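Local coordinates for protein transcriptional regulator Tm0710 (Thermotoga maritima, PDB 2A61) that probably binds DNA as a dimeric winged-helix transcriptional regulator of the MarR family, at residues P33-I38 / T65-R70; Q40-E45 / L91-K96. All coordinates share one frame; numbering follows the deposited sequence.

Interaction 1 of 2, residues P33-I38 / T65-R70; sequences PAQFDI and TGLVKR
Helices 33-38 and 65-70 cross at -74° with their axes 9.9 Å apart at closest approach, and Q35 and L67 bring their backbones nearest, CA to CA 5.9 Å. L67 points its side chain at helix 33-38 and carries most of the apolar contact: its CD1 lies 3.9 Å from A34 CB, its CD2 lies 3.8 Å from Q35 CG, and its CB meets I38 CD1. The tip of the I38 side chain also reaches V68 CG2 at 4.0 Å, although V68 starts out from its backbone facing away from helix 33-38. Within the winged-helix fold, helix 61-73 is probably the recognition helix of the helix-turn-helix, as in MarR relatives, and it crosses the first turns of helix 33-45 here. L57 of helix 50-57 packs on both I38 and L67, and G58 of the second subunit packs on A34 and L67. The polar edge belongs to Q35. With CG beside the backbone N (chi1 -75°) and the chain extended beyond it, the amide reaches across to helix 65-70, where NE2 gives L67 O a straight but long, weak hydrogen bond of 3.4 Å. OE1 accepts a hydrogen bond from T32 N, which helps fix the rotation of the amide. NE2 also sits above one face of the R70 guanidinium, 3.4 Å from its plane and displaced from its middle; the amide is tilted 32° against the guanidinium.

Interaction 2 of 2, residues Q40-E45 / L91-K96; sequences QKIYFE and LVITRK
T94 OG1, one residue beyond the I93 that packs on I42 and Y43, is held by three backbone groups: it N-caps helix 95-119 through G97 N, hydrogen-bonds G75 O and has a weak bond to Y76 O. This fixes the chain where it turns from strand into helix, just past an apolar contact without hydrogen bonds across it. Strand 91-93 runs at 78° to helix 40-45, and I42 lies over its backbone. I42 CG2 sits 3.7 Å from I93 N and 3.9 Å from I93 CB, while CD1 reaches the other way along the strand to L91 O at 3.8 Å and L91 CB at 4.0 Å. With chi1 at -63° CG1 lies beside the backbone N and CG2 anti to it, which turns CG2 toward I93 and, with the chain extended at chi2, CD1 toward L91. The strand is the second of the antiparallel hairpin that forms the wing of the winged-helix fold, and I42, which also touches L77 of strand 77-82, packs the helix against the base of the wing. I93 is stretched out, its CD1 ending 3.9 Å from Y43 CB, near the plane of the tyrosine ring and at its edge. E98 of helix 95-119 touches both Y43 and I93.

From the N terminus, helix 33-45 supplies the first segment of both contacts: its start enters interaction 1 and its end interaction 2. The chain then runs through helix 50-57 to helix 61-73, where 65-70 returns to 33-38 and closes the first loop. After strand 77-82 and the turn of the hairpin, the end of strand 88-93 comes back to 40-45 and closes the second. The segments alternate along the chain, so the loops cross rather than nest. One helix thus joins the probable recognition helix to the wing. The contact centres are about 12 Å apart, and the two contacts touch where V68 packs on L91.

Interaction 1 of 2, residues P33-I38 / T65-R70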
loop_
_atom_site.group_PDB
_atom_site.type_symbol
_atom_site.label_atom_id
_atom_site.label_comp_id
_atom_site.label_asym_id
_atom_site.label_seq_id
_atom_site.Cartn_x
_atom_site.Cartn_y
_atom_site.Cartn_z
ATOM N N PRO A 33 -8.990 4.967 -5.261
ATOM C CA PRO A 33 -7.772 4.174 -4.879
ATOM C C PRO A 33 -7.203 3.222 -5.970
ATOM O O PRO A 33 -5.972 3.183 -6.185
ATOM C CB PRO A 33 -8.242 3.393 -3.646
ATOM C CG PRO A 33 -9.317 4.326 -3.033
ATOM C CD PRO A 33 -10.024 5.011 -4.184
ATOM N N ALA A 34 -8.077 2.464 -6.639
ATOM C CA ALA A 34 -7.649 1.559 -7.680
ATOM C C ALA A 34 -7.143 2.326 -8.892
ATOM O O ALA A 34 -6.140 1.932 -9.502
ATOM C CB ALA A 34 -8.773 0.623 -8.076
ATOM N N GLN A 35 -7.809 3.431 -9.233
ATOM C CA GLN A 35 -7.309 4.290 -10.301
ATOM C C GLN A 35 -5.931 4.866 -9.976
ATOM O O GLN A 35 -5.080 4.954 -10.856
ATOM C CB GLN A 35 -8.258 5.426 -10.580
ATOM C CG GLN A 35 -9.560 5.062 -11.355
ATOM C CD GLN A 35 -10.351 6.338 -11.676
ATOM O OE1 GLN A 35 -10.640 7.119 -10.773
ATOM N NE2 GLN A 35 -10.683 6.561 -12.973
ATOM N N PHE A 36 -5.741 5.324 -8.746
ATOM C CA PHE A 36 -4.443 5.849 -8.344
ATOM C C PHE A 36 -3.328 4.786 -8.368
ATOM O O PHE A 36 -2.198 5.071 -8.757
ATOM C CB PHE A 36 -4.526 6.457 -6.927
ATOM C CG PHE A 36 -3.232 7.016 -6.439
ATOM C CD1 PHE A 36 -2.666 8.126 -7.058
ATOM C CD2 PHE A 36 -2.576 6.449 -5.356
ATOM C CE1 PHE A 36 -1.443 8.642 -6.599
ATOM C CE2 PHE A 36 -1.364 6.968 -4.910
ATOM C CZ PHE A 36 -0.818 8.058 -5.542
ATOM N N ASP A 37 -3.663 3.572 -7.945
ATOM C CA ASP A 37 -2.720 2.447 -7.998
ATOM C C ASP A 37 -2.225 2.167 -9.444
ATOM O O ASP A 37 -1.044 1.850 -9.642
ATOM C CB ASP A 37 -3.356 1.188 -7.432
ATOM C CG ASP A 37 -3.483 1.198 -5.907
ATOM O OD1 ASP A 37 -2.677 1.850 -5.181
ATOM O OD2 ASP A 37 -4.445 0.538 -5.445
ATOM N N ILE A 38 -3.128 2.260 -10.427
ATOM C CA ILE A 38 -2.726 2.208 -11.847
ATOM C C ILE A 38 -1.798 3.371 -12.202
ATOM O O ILE A 38 -0.751 3.168 -12.832
ATOM C CB ILE A 38 -3.937 2.255 -12.797
ATOM C CG1 ILE A 38 -4.784 0.976 -12.632
ATOM C CG2 ILE A 38 -3.497 2.540 -14.218
ATOM C CD1 ILE A 38 -6.121 1.091 -13.296
ATOM N N THR A 65 -10.525 -2.129 -17.606
ATOM C CA THR A 65 -11.033 -1.364 -18.733
ATOM C C THR A 65 -11.834 -0.201 -18.255
ATOM O O THR A 65 -11.638 0.888 -18.738
ATOM C CB THR A 65 -11.915 -2.203 -19.712
ATOM O OG1 THR A 65 -11.151 -3.310 -20.181
ATOM C CG2 THR A 65 -12.336 -1.356 -20.915
ATOM N N GLY A 66 -12.742 -0.414 -17.298
ATOM C CA GLY A 66 -13.542 0.706 -16.746
ATOM C C GLY A 66 -12.729 1.801 -16.066
ATOM O O GLY A 66 -12.974 3.014 -16.271
ATOM N N LEU A 67 -11.760 1.381 -15.245
ATOM C CA LEU A 67 -10.858 2.298 -14.576
ATOM C C LEU A 67 -10.002 3.137 -15.534
ATOM O O LEU A 67 -9.846 4.316 -15.321
ATOM C CB LEU A 67 -9.939 1.548 -13.561
ATOM C CG LEU A 67 -10.616 0.700 -12.455
ATOM C CD1 LEU A 67 -9.615 -0.244 -11.795
ATOM C CD2 LEU A 67 -11.273 1.639 -11.383
ATOM N N VAL A 68 -9.380 2.475 -16.518
ATOM C CA VAL A 68 -8.466 3.103 -17.492
ATOM C C VAL A 68 -9.241 4.054 -18.431
ATOM O O VAL A 68 -8.785 5.141 -18.736
ATOM C CB VAL A 68 -7.718 2.009 -18.261
ATOM C CG1 VAL A 68 -7.037 2.566 -19.511
ATOM C CG2 VAL A 68 -6.673 1.300 -17.290
ATOM N N LYS A 69 -10.405 3.619 -18.877
ATOM C CA LYS A 69 -11.255 4.433 -19.797
ATOM C C LYS A 69 -11.566 5.821 -19.234
ATOM O O LYS A 69 -11.551 6.813 -19.960
ATOM C CB LYS A 69 -12.557 3.670 -20.042
ATOM C CG LYS A 69 -13.637 4.381 -20.819
ATOM C CD LYS A 69 -14.837 3.452 -21.056
ATOM C CE LYS A 69 -15.557 3.063 -19.735
ATOM N NZ LYS A 69 -16.653 2.081 -19.942
ATOM N N ARG A 70 -11.846 5.877 -17.929
ATOM C CA ARG A 70 -12.096 7.161 -17.240
ATOM C C ARG A 70 -10.811 7.973 -17.119
ATOM O O ARG A 70 -10.812 9.165 -17.313
ATOM C CB ARG A 70 -12.585 6.917 -15.837
ATOM C CG ARG A 70 -14.081 6.788 -15.662
ATOM C CD ARG A 70 -14.303 6.829 -14.097
ATOM N NE ARG A 70 -14.275 5.458 -13.650
ATOM C CZ ARG A 70 -14.148 5.044 -12.405
ATOM N NH1 ARG A 70 -13.994 5.898 -11.405
ATOM N NH2 ARG A 70 -14.188 3.754 -12.191
HETATM O O HOH W 1 -13.850 8.215 -10.765
#

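Interaction 2 of 2, residues Q40-E45 / L91-K96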
loop_
_atom_site.group_PDB
_atom_site.type_symbol
_atom_site.label_atom_id
_atom_site.label_comp_id
_atom_site.label_asym_id
_atom_site.label_seq_id
_atom_site.Cartn_x
_atom_site.Cartn_y
_atom_site.Cartn_z
ATOM N N GLN A 40 0.058 5.402 -10.247
ATOM C CA GLN A 40 1.350 5.381 -9.559
ATOM C C GLN A 40 2.288 4.270 -10.015
ATOM O O GLN A 40 3.483 4.487 -10.064
ATOM C CB GLN A 40 1.221 5.447 -8.020
ATOM C CG GLN A 40 0.775 4.216 -7.352
ATOM C CD GLN A 40 1.013 4.260 -5.826
ATOM O OE1 GLN A 40 0.385 3.520 -5.075
ATOM N NE2 GLN A 40 1.925 5.123 -5.383
ATOM N N LYS A 41 1.733 3.119 -10.387
ATOM C CA LYS A 41 2.505 2.043 -11.005
ATOM C C LYS A 41 3.162 2.459 -12.318
ATOM O O LYS A 41 4.358 2.194 -12.520
ATOM C CB LYS A 41 1.627 0.825 -11.222
ATOM C CG LYS A 41 2.328 -0.363 -11.838
ATOM C CD LYS A 41 3.622 -0.797 -11.080
ATOM C CE LYS A 41 3.391 -1.207 -9.611
ATOM N NZ LYS A 41 4.661 -1.565 -8.819
ATOM N N ILE A 42 2.399 3.134 -13.178
ATOM C CA ILE A 42 2.917 3.581 -14.455
ATOM C C ILE A 42 3.887 4.736 -14.200
ATOM O O ILE A 42 4.889 4.870 -14.902
ATOM C CB ILE A 42 1.766 4.001 -15.445
ATOM C CG1 ILE A 42 0.886 2.795 -15.774
ATOM C CG2 ILE A 42 2.340 4.640 -16.726
ATOM C CD1 ILE A 42 -0.523 3.164 -16.463
ATOM N N TYR A 43 3.591 5.571 -13.208
ATOM C CA TYR A 43 4.461 6.691 -12.893
ATOM C C TYR A 43 5.867 6.202 -12.529
ATOM O O TYR A 43 6.862 6.780 -12.943
ATOM C CB TYR A 43 3.892 7.502 -11.731
ATOM C CG TYR A 43 4.769 8.661 -11.272
ATOM C CD1 TYR A 43 4.555 9.955 -11.756
ATOM C CD2 TYR A 43 5.797 8.467 -10.317
ATOM C CE1 TYR A 43 5.367 11.025 -11.331
ATOM C CE2 TYR A 43 6.599 9.518 -9.885
ATOM C CZ TYR A 43 6.346 10.792 -10.380
ATOM O OH TYR A 43 7.105 11.831 -9.961
ATOM N N PHE A 44 5.918 5.122 -11.765
ATOM C CA PHE A 44 7.199 4.620 -11.274
ATOM C C PHE A 44 7.868 3.632 -12.216
ATOM O O PHE A 44 9.113 3.637 -12.313
ATOM C CB PHE A 44 7.066 4.044 -9.848
ATOM C CG PHE A 44 6.890 5.099 -8.778
ATOM C CD1 PHE A 44 7.893 6.054 -8.538
ATOM C CD2 PHE A 44 5.726 5.122 -7.994
ATOM C CE1 PHE A 44 7.743 7.032 -7.521
ATOM C CE2 PHE A 44 5.532 6.105 -7.007
ATOM C CZ PHE A 44 6.520 7.066 -6.783
ATOM N N GLU A 45 7.089 2.782 -12.882
ATOM C CA GLU A 45 7.656 1.711 -13.701
ATOM C C GLU A 45 7.484 1.895 -15.198
ATOM O O GLU A 45 8.044 1.135 -16.001
ATOM C CB GLU A 45 7.096 0.364 -13.275
ATOM C CG GLU A 45 7.023 0.181 -11.794
ATOM C CD GLU A 45 6.820 -1.257 -11.418
ATOM O OE1 GLU A 45 7.107 -1.596 -10.254
ATOM O OE2 GLU A 45 6.427 -2.066 -12.297
ATOM N N LEU A 91 -0.553 1.382 -21.809
ATOM C CA LEU A 91 -1.020 2.615 -21.177
ATOM C C LEU A 91 0.153 3.397 -20.638
ATOM O O LEU A 91 1.034 2.830 -19.964
ATOM C CB LEU A 91 -2.063 2.310 -20.070
ATOM C CG LEU A 91 -3.211 1.623 -20.860
ATOM C CD1 LEU A 91 -3.802 0.387 -20.223
ATOM C CD2 LEU A 91 -4.222 2.623 -21.404
ATOM N N VAL A 92 0.182 4.680 -20.955
ATOM C CA VAL A 92 1.260 5.560 -20.512
ATOM C C VAL A 92 0.670 6.774 -19.790
ATOM O O VAL A 92 -0.458 7.138 -20.013
ATOM C CB VAL A 92 2.197 6.010 -21.661
ATOM C CG1 VAL A 92 3.009 4.792 -22.227
ATOM C CG2 VAL A 92 1.441 6.589 -22.799
ATOM N N ILE A 93 1.465 7.412 -18.939
ATOM C CA ILE A 93 0.953 8.511 -18.123
ATOM C C ILE A 93 1.153 9.826 -18.875
ATOM O O ILE A 93 2.095 9.969 -19.666
ATOM C CB ILE A 93 1.658 8.526 -16.727
ATOM C CG1 ILE A 93 0.910 9.366 -15.681
ATOM C CG2 ILE A 93 3.153 8.940 -16.854
ATOM C CD1 ILE A 93 1.294 9.061 -14.196
ATOM N N THR A 94 0.279 10.782 -18.621
ATOM C CA THR A 94 0.403 12.124 -19.177
ATOM C C THR A 94 1.010 13.062 -18.122
ATOM O O THR A 94 1.174 12.676 -16.973
ATOM C CB THR A 94 -0.990 12.707 -19.568
ATOM O OG1 THR A 94 -1.818 12.755 -18.416
ATOM C CG2 THR A 94 -1.696 11.849 -20.604
ATOM N N ARG A 95 1.304 14.303 -18.523
ATOM C CA ARG A 95 1.729 15.322 -17.599
ATOM C C ARG A 95 0.736 15.525 -16.480
ATOM O O ARG A 95 1.117 15.682 -15.305
ATOM C CB ARG A 95 1.825 16.660 -18.319
ATOM C CG ARG A 95 3.078 17.444 -18.059
ATOM C CD ARG A 95 3.313 17.899 -16.626
ATOM N NE ARG A 95 4.318 17.042 -15.990
ATOM C CZ ARG A 95 4.852 17.224 -14.778
ATOM N NH1 ARG A 95 4.520 18.278 -14.000
ATOM N NH2 ARG A 95 5.731 16.321 -14.342
ATOM N N LYS A 96 -0.541 15.589 -16.855
ATOM C CA LYS A 96 -1.605 15.761 -15.899
ATOM C C LYS A 96 -1.650 14.611 -14.897
ATOM O O LYS A 96 -1.892 14.832 -13.712
ATOM C CB LYS A 96 -2.928 15.867 -16.618
ATOM C CG LYS A 96 -4.077 16.250 -15.701
ATOM C CD LYS A 96 -5.351 16.396 -16.502
ATOM C CE LYS A 96 -6.549 16.765 -15.613
ATOM N NZ LYS A 96 -7.745 16.645 -16.461
#